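Local coordinates for protein methylmalonate-semialdehyde dehydrogenase (Oceanimonas doudoroffii, PDB 4ZZ7) that catalyses the NAD-dependent, coenzyme A-acylating oxidation of methylmalonate semialdehyde, as a member of the aldehyde dehydrogenase family, at residues Ala274-Ser279 / Asn321-Val326; Ala299-Met304 / Leu391-Val396; Glu343-Thr348 / Pro377-Tyr382; Ile349-Arg354 / Gly369-His374. All coordinates share one frame; numbering follows the deposited sequence.

Contact 1. Residues Ala274-Ser279 / Asn321-Val326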
loop_
_atom_site.group_PDB
_atom_site.type_symbol
_atom_site.label_atom_id
_atom_site.label_comp_id
_atom_site.label_asym_id
_atom_site.label_seq_id
_atom_site.Cartn_x
_atom_site.Cartn_y
_atom_site.Cartn_z
ATOM N N ALA A 274 1.476 -34.449 2.531
ATOM C CA ALA A 274 2.168 -33.693 1.494
ATOM C C ALA A 274 2.712 -34.546 0.326
ATOM O O ALA A 274 2.755 -34.092 -0.828
ATOM C CB ALA A 274 3.278 -32.894 2.127
ATOM N N ALA A 275 3.152 -35.761 0.630
ATOM C CA ALA A 275 3.672 -36.665 -0.383
ATOM C C ALA A 275 2.560 -37.419 -1.101
ATOM O O ALA A 275 2.526 -37.450 -2.313
ATOM C CB ALA A 275 4.649 -37.633 0.255
ATOM N N PHE A 276 1.650 -38.009 -0.333
ATOM C CA PHE A 276 0.637 -38.962 -0.853
ATOM C C PHE A 276 -0.789 -38.419 -0.952
ATOM O O PHE A 276 -1.674 -39.075 -1.531
ATOM C CB PHE A 276 0.641 -40.212 0.022
ATOM C CG PHE A 276 2.006 -40.716 0.292
ATOM C CD1 PHE A 276 2.774 -41.199 -0.753
ATOM C CD2 PHE A 276 2.553 -40.663 1.564
ATOM C CE1 PHE A 276 4.061 -41.662 -0.531
ATOM C CE2 PHE A 276 3.849 -41.111 1.796
ATOM C CZ PHE A 276 4.606 -41.612 0.748
ATOM N N GLY A 277 -1.013 -37.234 -0.389
ATOM C CA GLY A 277 -2.292 -36.552 -0.538
ATOM C C GLY A 277 -2.593 -36.333 -1.996
ATOM O O GLY A 277 -1.681 -36.223 -2.823
ATOM N N SER A 278 -3.881 -36.318 -2.316
ATOM C CA SER A 278 -4.344 -36.261 -3.705
ATOM C C SER A 278 -3.482 -37.157 -4.618
ATOM O O SER A 278 -3.179 -36.792 -5.764
ATOM C CB SER A 278 -4.409 -34.799 -4.214
ATOM O OG SER A 278 -5.338 -34.017 -3.469
ATOM N N SER A 279 -3.100 -38.325 -4.085
ATOM C CA SER A 279 -2.327 -39.348 -4.796
ATOM C C SER A 279 -1.034 -38.793 -5.398
ATOM O O SER A 279 -0.609 -39.230 -6.469
ATOM C CB SER A 279 -3.181 -40.001 -5.883
ATOM O OG SER A 279 -4.503 -40.233 -5.417
ATOM N N ASN A 321 -10.749 -43.440 2.987
ATOM C CA ASN A 321 -9.546 -43.627 2.172
ATOM C C ASN A 321 -8.659 -42.388 2.219
ATOM O O ASN A 321 -9.156 -41.266 2.168
ATOM C CB ASN A 321 -9.902 -43.935 0.716
ATOM C CG ASN A 321 -10.321 -45.371 0.512
ATOM O OD1 ASN A 321 -9.694 -46.295 1.040
ATOM N ND2 ASN A 321 -11.361 -45.575 -0.285
ATOM N N ASP A 322 -7.350 -42.597 2.323
ATOM C CA ASP A 322 -6.397 -41.487 2.319
ATOM C C ASP A 322 -6.284 -40.832 0.929
ATOM O O ASP A 322 -6.292 -39.596 0.808
ATOM C CB ASP A 322 -5.042 -41.938 2.845
ATOM C CG ASP A 322 -5.048 -42.101 4.343
ATOM O OD1 ASP A 322 -5.028 -41.066 5.028
ATOM O OD2 ASP A 322 -5.087 -43.253 4.842
ATOM N N PHE A 323 -6.211 -41.645 -0.118
ATOM C CA PHE A 323 -6.202 -41.088 -1.456
ATOM C C PHE A 323 -6.801 -42.004 -2.502
ATOM O O PHE A 323 -7.026 -43.174 -2.253
ATOM C CB PHE A 323 -4.797 -40.593 -1.840
ATOM C CG PHE A 323 -3.712 -41.606 -1.686
ATOM C CD1 PHE A 323 -2.990 -41.698 -0.508
ATOM C CD2 PHE A 323 -3.387 -42.446 -2.730
ATOM C CE1 PHE A 323 -1.976 -42.628 -0.378
ATOM C CE2 PHE A 323 -2.368 -43.363 -2.604
ATOM C CZ PHE A 323 -1.662 -43.455 -1.433
ATOM N N GLY A 324 -7.074 -41.431 -3.669
ATOM C CA GLY A 324 -7.765 -42.124 -4.752
ATOM C C GLY A 324 -6.864 -42.637 -5.855
ATOM O O GLY A 324 -5.657 -42.782 -5.684
ATOM N N PRO A 325 -7.451 -42.916 -7.011
ATOM C CA PRO A 325 -6.633 -43.383 -8.087
ATOM C C PRO A 325 -5.913 -42.252 -8.769
ATOM O O PRO A 325 -6.169 -41.070 -8.543
ATOM C CB PRO A 325 -7.640 -44.008 -9.052
ATOM C CG PRO A 325 -8.907 -43.230 -8.840
ATOM C CD PRO A 325 -8.852 -42.699 -7.425
ATOM N N VAL A 326 -5.010 -42.647 -9.631
ATOM C CA VAL A 326 -4.377 -41.737 -10.529
ATOM C C VAL A 326 -5.354 -41.444 -11.677
ATOM O O VAL A 326 -6.349 -42.127 -11.859
ATOM C CB VAL A 326 -3.014 -42.318 -10.922
ATOM C CG1 VAL A 326 -2.887 -42.539 -12.432
ATOM C CG2 VAL A 326 -1.902 -41.474 -10.288
#
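F276, in the last part of helix 264-276, meets F323 across the contact. Its CB lies 3.6 Å from CE1 of the F323 ring, while its own ring bends away to other partners, M304 and M308 on helix 296-308 and L391 on strand 390-396. The backbone O of F276 also lies near F323 CD1, oblique to the ring. Beyond G277 the chain takes positive phi at both S278 and S279, a tight left-handed bend that carries S279 onto the incoming loop. There S279 OG donates to G324 O at 2.8 Å, but from well above the carbonyl plane (62° out of it), with a C=O...OG angle of 108°. F323 reaches F276 with CG placed between its backbone N and carbonyl carbon (chi1 54°), which lays the ring against F276 CB. With an alanine in place of F323, F276 CB and S279 would probably lose the aromatic group between them, opening a gap there. The arrangement belongs to the aldehyde dehydrogenase fold: the loop before helix 329-344 packs on the turn that follows helix 264-276, a few residues ahead of C283, seen to bind NAD.

Contact 2. Residues Ala299-Met304 / Leu391-Val396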
loop_
_atom_site.group_PDB
_atom_site.type_symbol
_atom_site.label_atom_id
_atom_site.label_comp_id
_atom_site.label_asym_id
_atom_site.label_seq_id
_atom_site.Cartn_x
_atom_site.Cartn_y
_atom_site.Cartn_z
ATOM N N ALA A 299 16.163 -42.467 10.611
ATOM C CA ALA A 299 15.007 -42.217 11.489
ATOM C C ALA A 299 13.741 -41.780 10.732
ATOM O O ALA A 299 12.632 -42.163 11.100
ATOM C CB ALA A 299 15.371 -41.197 12.558
ATOM N N LEU A 300 13.922 -40.976 9.685
ATOM C CA LEU A 300 12.861 -40.658 8.733
ATOM C C LEU A 300 12.313 -41.938 8.104
ATOM O O LEU A 300 11.133 -42.227 8.261
ATOM C CB LEU A 300 13.378 -39.711 7.631
ATOM C CG LEU A 300 12.425 -39.211 6.525
ATOM C CD1 LEU A 300 11.386 -38.309 7.125
ATOM C CD2 LEU A 300 13.114 -38.454 5.394
ATOM N N VAL A 301 13.169 -42.700 7.417
ATOM C CA VAL A 301 12.722 -43.906 6.691
ATOM C C VAL A 301 12.051 -44.908 7.638
ATOM O O VAL A 301 11.036 -45.514 7.290
ATOM C CB VAL A 301 13.859 -44.584 5.891
ATOM C CG1 VAL A 301 13.382 -45.877 5.229
ATOM C CG2 VAL A 301 14.351 -43.641 4.811
ATOM N N SER A 302 12.620 -45.062 8.829
ATOM C CA SER A 302 12.052 -45.934 9.844
ATOM C C SER A 302 10.600 -45.545 10.104
ATOM O O SER A 302 9.673 -46.279 9.782
ATOM C CB SER A 302 12.887 -45.862 11.129
ATOM O OG SER A 302 12.233 -46.459 12.243
ATOM N N LYS A 303 10.418 -44.348 10.620
ATOM C CA LYS A 303 9.087 -43.872 11.043
ATOM C C LYS A 303 8.079 -43.704 9.917
ATOM O O LYS A 303 6.886 -43.881 10.125
ATOM C CB LYS A 303 9.231 -42.538 11.759
ATOM C CG LYS A 303 10.057 -42.657 13.014
ATOM C CD LYS A 303 9.935 -41.440 13.889
ATOM C CE LYS A 303 10.868 -41.556 15.082
ATOM N NZ LYS A 303 10.462 -40.651 16.190
ATOM N N MET A 304 8.584 -43.340 8.742
ATOM C CA MET A 304 7.768 -43.145 7.560
ATOM C C MET A 304 7.214 -44.467 7.091
ATOM O O MET A 304 6.043 -44.523 6.751
ATOM C CB MET A 304 8.580 -42.472 6.449
ATOM C CG MET A 304 7.753 -41.857 5.326
ATOM S SD MET A 304 6.596 -40.511 5.736
ATOM C CE MET A 304 5.065 -41.421 5.700
ATOM N N LEU A 391 7.225 -40.978 -2.482
ATOM C CA LEU A 391 8.162 -40.160 -1.732
ATOM C C LEU A 391 9.592 -40.685 -1.869
ATOM O O LEU A 391 9.875 -41.799 -1.469
ATOM C CB LEU A 391 7.782 -40.164 -0.267
ATOM C CG LEU A 391 8.113 -38.911 0.561
ATOM C CD1 LEU A 391 8.174 -39.281 2.042
ATOM C CD2 LEU A 391 9.390 -38.185 0.147
ATOM N N GLN A 392 10.477 -39.863 -2.440
ATOM C CA GLN A 392 11.924 -40.149 -2.571
ATOM C C GLN A 392 12.721 -39.501 -1.439
ATOM O O GLN A 392 12.426 -38.384 -1.026
ATOM C CB GLN A 392 12.442 -39.641 -3.922
ATOM C CG GLN A 392 11.993 -40.509 -5.078
ATOM C CD GLN A 392 12.087 -39.837 -6.433
ATOM O OE1 GLN A 392 11.624 -38.719 -6.615
ATOM N NE2 GLN A 392 12.644 -40.541 -7.405
ATOM N N VAL A 393 13.736 -40.187 -0.933
ATOM C CA VAL A 393 14.585 -39.614 0.141
ATOM C C VAL A 393 16.057 -39.674 -0.244
ATOM O O VAL A 393 16.596 -40.746 -0.483
ATOM C CB VAL A 393 14.318 -40.233 1.534
ATOM C CG1 VAL A 393 13.879 -41.660 1.391
ATOM C CG2 VAL A 393 15.520 -40.144 2.461
ATOM N N VAL A 394 16.662 -38.494 -0.333
ATOM C CA VAL A 394 18.065 -38.333 -0.615
ATOM C C VAL A 394 18.768 -38.099 0.715
ATOM O O VAL A 394 18.214 -37.485 1.629
ATOM C CB VAL A 394 18.325 -37.117 -1.537
ATOM C CG1 VAL A 394 19.823 -36.887 -1.767
ATOM C CG2 VAL A 394 17.616 -37.294 -2.873
ATOM N N ARG A 395 20.000 -38.596 0.798
ATOM C CA ARG A 395 20.856 -38.401 1.954
ATOM C C ARG A 395 22.005 -37.487 1.525
ATOM O O ARG A 395 22.509 -37.605 0.411
ATOM C CB ARG A 395 21.326 -39.764 2.480
ATOM C CG ARG A 395 20.177 -40.611 3.048
ATOM C CD ARG A 395 20.379 -42.116 2.888
ATOM N NE ARG A 395 19.257 -42.890 3.431
ATOM C CZ ARG A 395 19.064 -43.156 4.726
ATOM N NH1 ARG A 395 18.012 -43.871 5.117
ATOM N NH2 ARG A 395 19.912 -42.727 5.636
ATOM N N VAL A 396 22.346 -36.528 2.377
ATOM C CA VAL A 396 23.478 -35.618 2.163
ATOM C C VAL A 396 24.200 -35.334 3.502
ATOM O O VAL A 396 23.684 -35.583 4.602
ATOM C CB VAL A 396 23.091 -34.256 1.489
ATOM C CG1 VAL A 396 22.507 -34.435 0.098
ATOM C CG2 VAL A 396 22.121 -33.467 2.348
#
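R395, whose NH1 touches V301 CG2 at 3.7 Å, is gripped by two carboxylates: NE forms a salt bridge with D373 and NH2 one with D298. These hold the charge while the methyl of V301 meets the guanidinium obliquely and the two side chains cross at about a right angle. This is helix-on-sheet packing in the alpha/beta domain of an aldehyde dehydrogenase. Helix 296-308 follows strand 286-292 and lies against its parallel neighbour, strand 390-396. The short segments are close to antiparallel (158° between their N-to-C directions), with their axes 10.5 Å apart at closest approach, and L300, V301 and M304 all point toward the strand.

L391 and V393 face the helix, and R395 bends its end back to it. V393 serves two partners with its two methyls. CG1 stands 4.0 Å from V301 CG2, the branch that also touches the arginine. V301 can serve both neighbours because CG1 is anti to its backbone N (chi1 176°), which swings CG2 to the strand side. At the other end of the contact M304 lies across L391, its CG 4.2 Å from L391 CD1. Between these pairs, L300 and V393 reach toward each other tip to tip, L300 CD2 lying 4.2 Å from V393 CG2.

Contact 3. Residues Glu343-Thr348 / Pro377-Tyr382; sequences EQQGAT and PEMTSY
Q345 and M379 bring their CA atoms to 6.5 Å where one helix has just ended and another is about to begin: Q345 is the first residue to leave helical angles after helix 329-344, and M379 holds the N-cap position of helix 380-383. The first helix closes in a Schellman motif, with G346 at positive phi (112°) as the C-prime residue.

Q345 sends its side chain across to helix 380-383, extended beyond CG (chi2 175°), and crosses T380 at about a right angle. Its amide uses both ends. OE1 accepts the backbone N-H of T380 at 3.0 Å, in the plane of the amide carbonyl and on a lone pair, with an N-H...O angle of 153°. NE2 turns to the hydroxyl of the same residue in a weak bond, 3.5 Å from T380 OG1. The side chain of Q345 thus supplies an acceptor to a first-turn N-H of helix 380-383, and the second bond would limit the turning of the amide.

Apolar contact comes from M379, which stretches its whole length toward the turn so that CE ends 3.8 Å from A347 CB; CE also lies 3.8 Å from Q345 O. If an alanine stood at M379, the methyl of A347 would probably be left without this partner and a gap opened beside A347 and Q345 O.

Around this, A347 packs on A342 of helix 329-344 and on I372 of strand 370-373, T380 and S381 touch S341 of the same helix, and Y382 leads on to L405 of helix 399-408.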
loop_
_atom_site.group_PDB
_atom_site.type_symbol
_atom_site.label_atom_id
_atom_site.label_comp_id
_atom_site.label_asym_id
_atom_site.label_seq_id
_atom_site.Cartn_x
_atom_site.Cartn_y
_atom_site.Cartn_z
ATOM N N GLU A 343 14.233 -48.308 -9.215
ATOM C CA GLU A 343 14.771 -49.606 -8.783
ATOM C C GLU A 343 15.902 -50.106 -9.680
ATOM O O GLU A 343 16.932 -50.572 -9.191
ATOM C CB GLU A 343 13.666 -50.646 -8.754
ATOM C CG GLU A 343 14.095 -51.923 -8.068
ATOM C CD GLU A 343 12.943 -52.853 -7.825
ATOM O OE1 GLU A 343 12.816 -53.316 -6.671
ATOM O OE2 GLU A 343 12.174 -53.100 -8.784
ATOM N N GLN A 344 15.674 -50.009 -10.987
ATOM C CA GLN A 344 16.680 -50.326 -11.982
ATOM C C GLN A 344 17.973 -49.534 -11.780
ATOM O O GLN A 344 19.039 -50.132 -11.845
ATOM C CB GLN A 344 16.145 -50.090 -13.393
ATOM C CG GLN A 344 17.021 -50.699 -14.486
ATOM C CD GLN A 344 16.713 -50.162 -15.878
ATOM O OE1 GLN A 344 15.719 -49.454 -16.082
ATOM N NE2 GLN A 344 17.569 -50.497 -16.848
ATOM N N GLN A 345 17.890 -48.221 -11.525
ATOM C CA GLN A 345 19.112 -47.373 -11.360
ATOM C C GLN A 345 19.804 -47.452 -9.980
ATOM O O GLN A 345 20.710 -46.684 -9.704
ATOM C CB GLN A 345 18.822 -45.908 -11.732
ATOM C CG GLN A 345 18.502 -45.706 -13.212
ATOM C CD GLN A 345 18.099 -44.277 -13.569
ATOM O OE1 GLN A 345 17.292 -43.645 -12.877
ATOM N NE2 GLN A 345 18.634 -43.773 -14.665
ATOM N N GLY A 346 19.371 -48.374 -9.124
ATOM C CA GLY A 346 20.053 -48.673 -7.854
ATOM C C GLY A 346 19.328 -48.286 -6.568
ATOM O O GLY A 346 19.847 -48.523 -5.482
ATOM N N ALA A 347 18.131 -47.703 -6.680
ATOM C CA ALA A 347 17.407 -47.157 -5.514
ATOM C C ALA A 347 16.676 -48.248 -4.761
ATOM O O ALA A 347 16.212 -49.202 -5.367
ATOM C CB ALA A 347 16.422 -46.071 -5.932
ATOM N N THR A 348 16.572 -48.083 -3.445
ATOM C CA THR A 348 15.881 -49.025 -2.551
ATOM C C THR A 348 14.355 -48.758 -2.529
ATOM O O THR A 348 13.904 -47.661 -2.168
ATOM C CB THR A 348 16.425 -48.921 -1.092
ATOM O OG1 THR A 348 17.861 -48.897 -1.079
ATOM C CG2 THR A 348 15.922 -50.077 -0.225
ATOM N N PRO A 377 21.029 -37.690 -7.545
ATOM C CA PRO A 377 20.706 -36.670 -8.543
ATOM C C PRO A 377 20.793 -37.146 -9.978
ATOM O O PRO A 377 20.243 -36.489 -10.857
ATOM C CB PRO A 377 21.745 -35.575 -8.295
ATOM C CG PRO A 377 22.193 -35.777 -6.895
ATOM C CD PRO A 377 22.148 -37.260 -6.686
ATOM N N GLU A 378 21.449 -38.282 -10.204
ATOM C CA GLU A 378 21.671 -38.805 -11.560
ATOM C C GLU A 378 20.508 -39.656 -12.095
ATOM O O GLU A 378 20.487 -39.976 -13.285
ATOM C CB GLU A 378 23.022 -39.550 -11.701
ATOM C CG GLU A 378 23.650 -40.144 -10.438
ATOM C CD GLU A 378 24.343 -39.102 -9.530
ATOM O OE1 GLU A 378 24.572 -39.412 -8.340
ATOM O OE2 GLU A 378 24.660 -37.966 -9.977
ATOM N N MET A 379 19.541 -39.988 -11.230
ATOM C CA MET A 379 18.414 -40.869 -11.589
ATOM C C MET A 379 17.319 -40.091 -12.310
ATOM O O MET A 379 17.041 -38.958 -11.982
ATOM C CB MET A 379 17.826 -41.540 -10.343
ATOM C CG MET A 379 18.828 -42.273 -9.460
ATOM S SD MET A 379 18.057 -43.065 -8.027
ATOM C CE MET A 379 19.381 -44.033 -7.311
ATOM N N THR A 380 16.691 -40.720 -13.291
ATOM C CA THR A 380 15.685 -40.062 -14.124
ATOM C C THR A 380 14.426 -39.813 -13.332
ATOM O O THR A 380 13.734 -38.817 -13.527
ATOM C CB THR A 380 15.305 -40.933 -15.333
ATOM O OG1 THR A 380 16.490 -41.394 -15.959
ATOM C CG2 THR A 380 14.507 -40.148 -16.362
ATOM N N SER A 381 14.114 -40.749 -12.452
ATOM C CA SER A 381 12.967 -40.618 -11.566
ATOM C C SER A 381 13.103 -39.442 -10.564
ATOM O O SER A 381 12.090 -38.917 -10.084
ATOM C CB SER A 381 12.730 -41.955 -10.848
ATOM O OG SER A 381 13.956 -42.594 -10.529
ATOM N N TYR A 382 14.337 -39.043 -10.244
ATOM C CA TYR A 382 14.578 -37.842 -9.432
ATOM C C TYR A 382 14.590 -36.545 -10.238
ATOM O O TYR A 382 14.139 -35.513 -9.760
ATOM C CB TYR A 382 15.899 -37.939 -8.657
ATOM C CG TYR A 382 16.345 -36.611 -8.072
ATOM C CD1 TYR A 382 15.903 -36.203 -6.832
ATOM C CD2 TYR A 382 17.187 -35.759 -8.784
ATOM C CE1 TYR A 382 16.297 -34.997 -6.297
ATOM C CE2 TYR A 382 17.580 -34.548 -8.260
ATOM C CZ TYR A 382 17.135 -34.165 -7.017
ATOM O OH TYR A 382 17.532 -32.944 -6.532
#

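Contact 4. Residues Ile349-Arg354 / Gly369-His374; sequences IVVDGR and GTLIDH
V350 and V351 both stand opposite L371, a classic beta bulge at the point where the chain turns a corner (V350 has nearly helical angles, -58°/-45°). Within it, V351 and L371 form an antiparallel hydrogen-bonded pair: V351 N donates to L371 O at 3.2 Å, almost straight, and L371 N returns a bond to V351 O at 3.0 Å.

V351 CG2 lies 3.8 Å from L371 CB, the two side chains crossing over one face of the sheet. The other bulge residue, V350, puts CG2 3.5 Å from D373 CB, while the D373 carboxylate is engaged by R395 in strand 390-396. I349 runs alongside I372: CG1 is anti to the carbonyl carbon (chi1 -58°), and CD1 comes to 3.8 Å from I372 CG1. Farther along, T370 CG2 rests against G353.

The exit is polar and local to 349-354. D352 OD1 takes R354 N in an Asx turn and R354 NE at 2.9 Å, from opposite faces of the carboxylate plane, while NH2 reaches OD2; E343 also holds R354. Across the contact itself, two backbone bonds fix the register at the bulge, and the apolar pairs join the strands on either side of it.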
loop_
_atom_site.group_PDB
_atom_site.type_symbol
_atom_site.label_atom_id
_atom_site.label_comp_id
_atom_site.label_asym_id
_atom_site.label_seq_id
_atom_site.Cartn_x
_atom_site.Cartn_y
_atom_site.Cartn_z
ATOM N N ILE A 349 13.561 -49.755 -2.918
ATOM C CA ILE A 349 12.101 -49.623 -2.902
ATOM C C ILE A 349 11.589 -50.091 -1.542
ATOM O O ILE A 349 11.032 -51.175 -1.405
ATOM C CB ILE A 349 11.423 -50.397 -4.058
ATOM C CG1 ILE A 349 11.945 -49.927 -5.427
ATOM C CG2 ILE A 349 9.900 -50.249 -4.012
ATOM C CD1 ILE A 349 11.733 -48.453 -5.742
ATOM N N VAL A 350 11.753 -49.224 -0.546
ATOM C CA VAL A 350 11.402 -49.522 0.856
ATOM C C VAL A 350 9.944 -49.913 1.049
ATOM O O VAL A 350 9.671 -50.840 1.788
ATOM C CB VAL A 350 11.685 -48.328 1.799
ATOM C CG1 VAL A 350 11.291 -48.656 3.237
ATOM C CG2 VAL A 350 13.151 -47.933 1.758
ATOM N N VAL A 351 9.022 -49.179 0.434
ATOM C CA VAL A 351 7.595 -49.531 0.459
ATOM C C VAL A 351 7.078 -49.570 -0.971
ATOM O O VAL A 351 7.167 -48.567 -1.676
ATOM C CB VAL A 351 6.753 -48.531 1.283
ATOM C CG1 VAL A 351 5.321 -49.029 1.433
ATOM C CG2 VAL A 351 7.349 -48.324 2.666
ATOM N N ASP A 352 6.553 -50.718 -1.403
ATOM C CA ASP A 352 6.187 -50.922 -2.810
ATOM C C ASP A 352 4.678 -50.786 -2.926
ATOM O O ASP A 352 3.929 -51.478 -2.228
ATOM C CB ASP A 352 6.669 -52.293 -3.297
ATOM C CG ASP A 352 6.690 -52.423 -4.798
ATOM O OD1 ASP A 352 6.235 -51.561 -5.546
ATOM O OD2 ASP A 352 7.185 -53.433 -5.271
ATOM N N GLY A 353 4.253 -49.870 -3.789
ATOM C CA GLY A 353 2.854 -49.694 -4.115
ATOM C C GLY A 353 2.582 -49.835 -5.597
ATOM O O GLY A 353 1.586 -49.303 -6.066
ATOM N N ARG A 354 3.446 -50.544 -6.329
ATOM C CA ARG A 354 3.294 -50.708 -7.781
ATOM C C ARG A 354 2.129 -51.637 -8.089
ATOM O O ARG A 354 1.383 -51.432 -9.050
ATOM C CB ARG A 354 4.581 -51.266 -8.413
ATOM C CG ARG A 354 5.637 -50.219 -8.729
ATOM C CD ARG A 354 6.925 -50.863 -9.198
ATOM N NE ARG A 354 7.626 -51.503 -8.090
ATOM C CZ ARG A 354 8.848 -52.027 -8.169
ATOM N NH1 ARG A 354 9.536 -52.015 -9.322
ATOM N NH2 ARG A 354 9.394 -52.562 -7.082
ATOM N N GLY A 369 0.799 -45.911 -2.007
ATOM C CA GLY A 369 1.845 -45.029 -1.501
ATOM C C GLY A 369 3.176 -45.754 -1.436
ATOM O O GLY A 369 3.288 -46.766 -0.764
ATOM N N THR A 370 4.176 -45.242 -2.146
ATOM C CA THR A 370 5.487 -45.879 -2.226
ATOM C C THR A 370 6.577 -44.991 -1.628
ATOM O O THR A 370 6.503 -43.775 -1.727
ATOM C CB THR A 370 5.856 -46.267 -3.684
ATOM O OG1 THR A 370 6.639 -45.240 -4.286
ATOM C CG2 THR A 370 4.640 -46.508 -4.519
ATOM N N LEU A 371 7.589 -45.623 -1.033
ATOM C CA LEU A 371 8.763 -44.941 -0.485
ATOM C C LEU A 371 9.986 -45.470 -1.205
ATOM O O LEU A 371 10.166 -46.684 -1.262
ATOM C CB LEU A 371 8.901 -45.237 0.994
ATOM C CG LEU A 371 9.513 -44.137 1.852
ATOM C CD1 LEU A 371 9.703 -44.626 3.275
ATOM C CD2 LEU A 371 10.850 -43.682 1.314
ATOM N N ILE A 372 10.802 -44.579 -1.772
ATOM C CA ILE A 372 12.082 -44.955 -2.409
ATOM C C ILE A 372 13.207 -44.365 -1.555
ATOM O O ILE A 372 13.086 -43.243 -1.096
ATOM C CB ILE A 372 12.174 -44.452 -3.857
ATOM C CG1 ILE A 372 10.960 -44.937 -4.647
ATOM C CG2 ILE A 372 13.431 -44.988 -4.499
ATOM C CD1 ILE A 372 10.875 -44.431 -6.074
ATOM N N ASP A 373 14.278 -45.116 -1.316
ATOM C CA ASP A 373 15.388 -44.643 -0.465
ATOM C C ASP A 373 16.677 -44.733 -1.282
ATOM O O ASP A 373 16.727 -45.425 -2.307
ATOM C CB ASP A 373 15.443 -45.456 0.853
ATOM C CG ASP A 373 16.388 -44.850 1.947
ATOM O OD1 ASP A 373 16.842 -43.690 1.868
ATOM O OD2 ASP A 373 16.688 -45.572 2.920
ATOM N N HIS A 374 17.692 -43.976 -0.861
ATOM C CA HIS A 374 19.016 -43.926 -1.530
ATOM C C HIS A 374 18.915 -43.500 -2.995
ATOM O O HIS A 374 19.488 -44.144 -3.884
ATOM C CB HIS A 374 19.752 -45.271 -1.414
ATOM C CG HIS A 374 19.858 -45.769 -0.010
ATOM N ND1 HIS A 374 19.149 -46.861 0.448
ATOM C CD2 HIS A 374 20.558 -45.301 1.051
ATOM C CE1 HIS A 374 19.422 -47.055 1.727
ATOM N NE2 HIS A 374 20.268 -46.117 2.119
HETATM O O HOH W 1 2.066 -49.328 -0.437
#

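Contacts 1 and 2 are buried, contacts 3 and 4 only partly so. Contact 1 sets one S279 hydrogen bond beside an aromatic contact; contact 2 is aliphatic against aliphatic with one arginine at one end, contact 3 relies on a glutamine amide, contact 4 on strand-to-strand backbone bonds and apolar pairs. Contacts 2 and 4 share the sheet, and contacts 1 and 3 adjoin it. F276 of contact 1 packs on L391 of contact 2 and T370 of contact 4; L391 O and I372 N tie contacts 2 and 4 together as neighbouring strands, with R395 and D373 bridging them in charge. Contact 3 lies where strand 348-351 begins and strand 370-373 has ended, joined to contact 4 through T348 and H374.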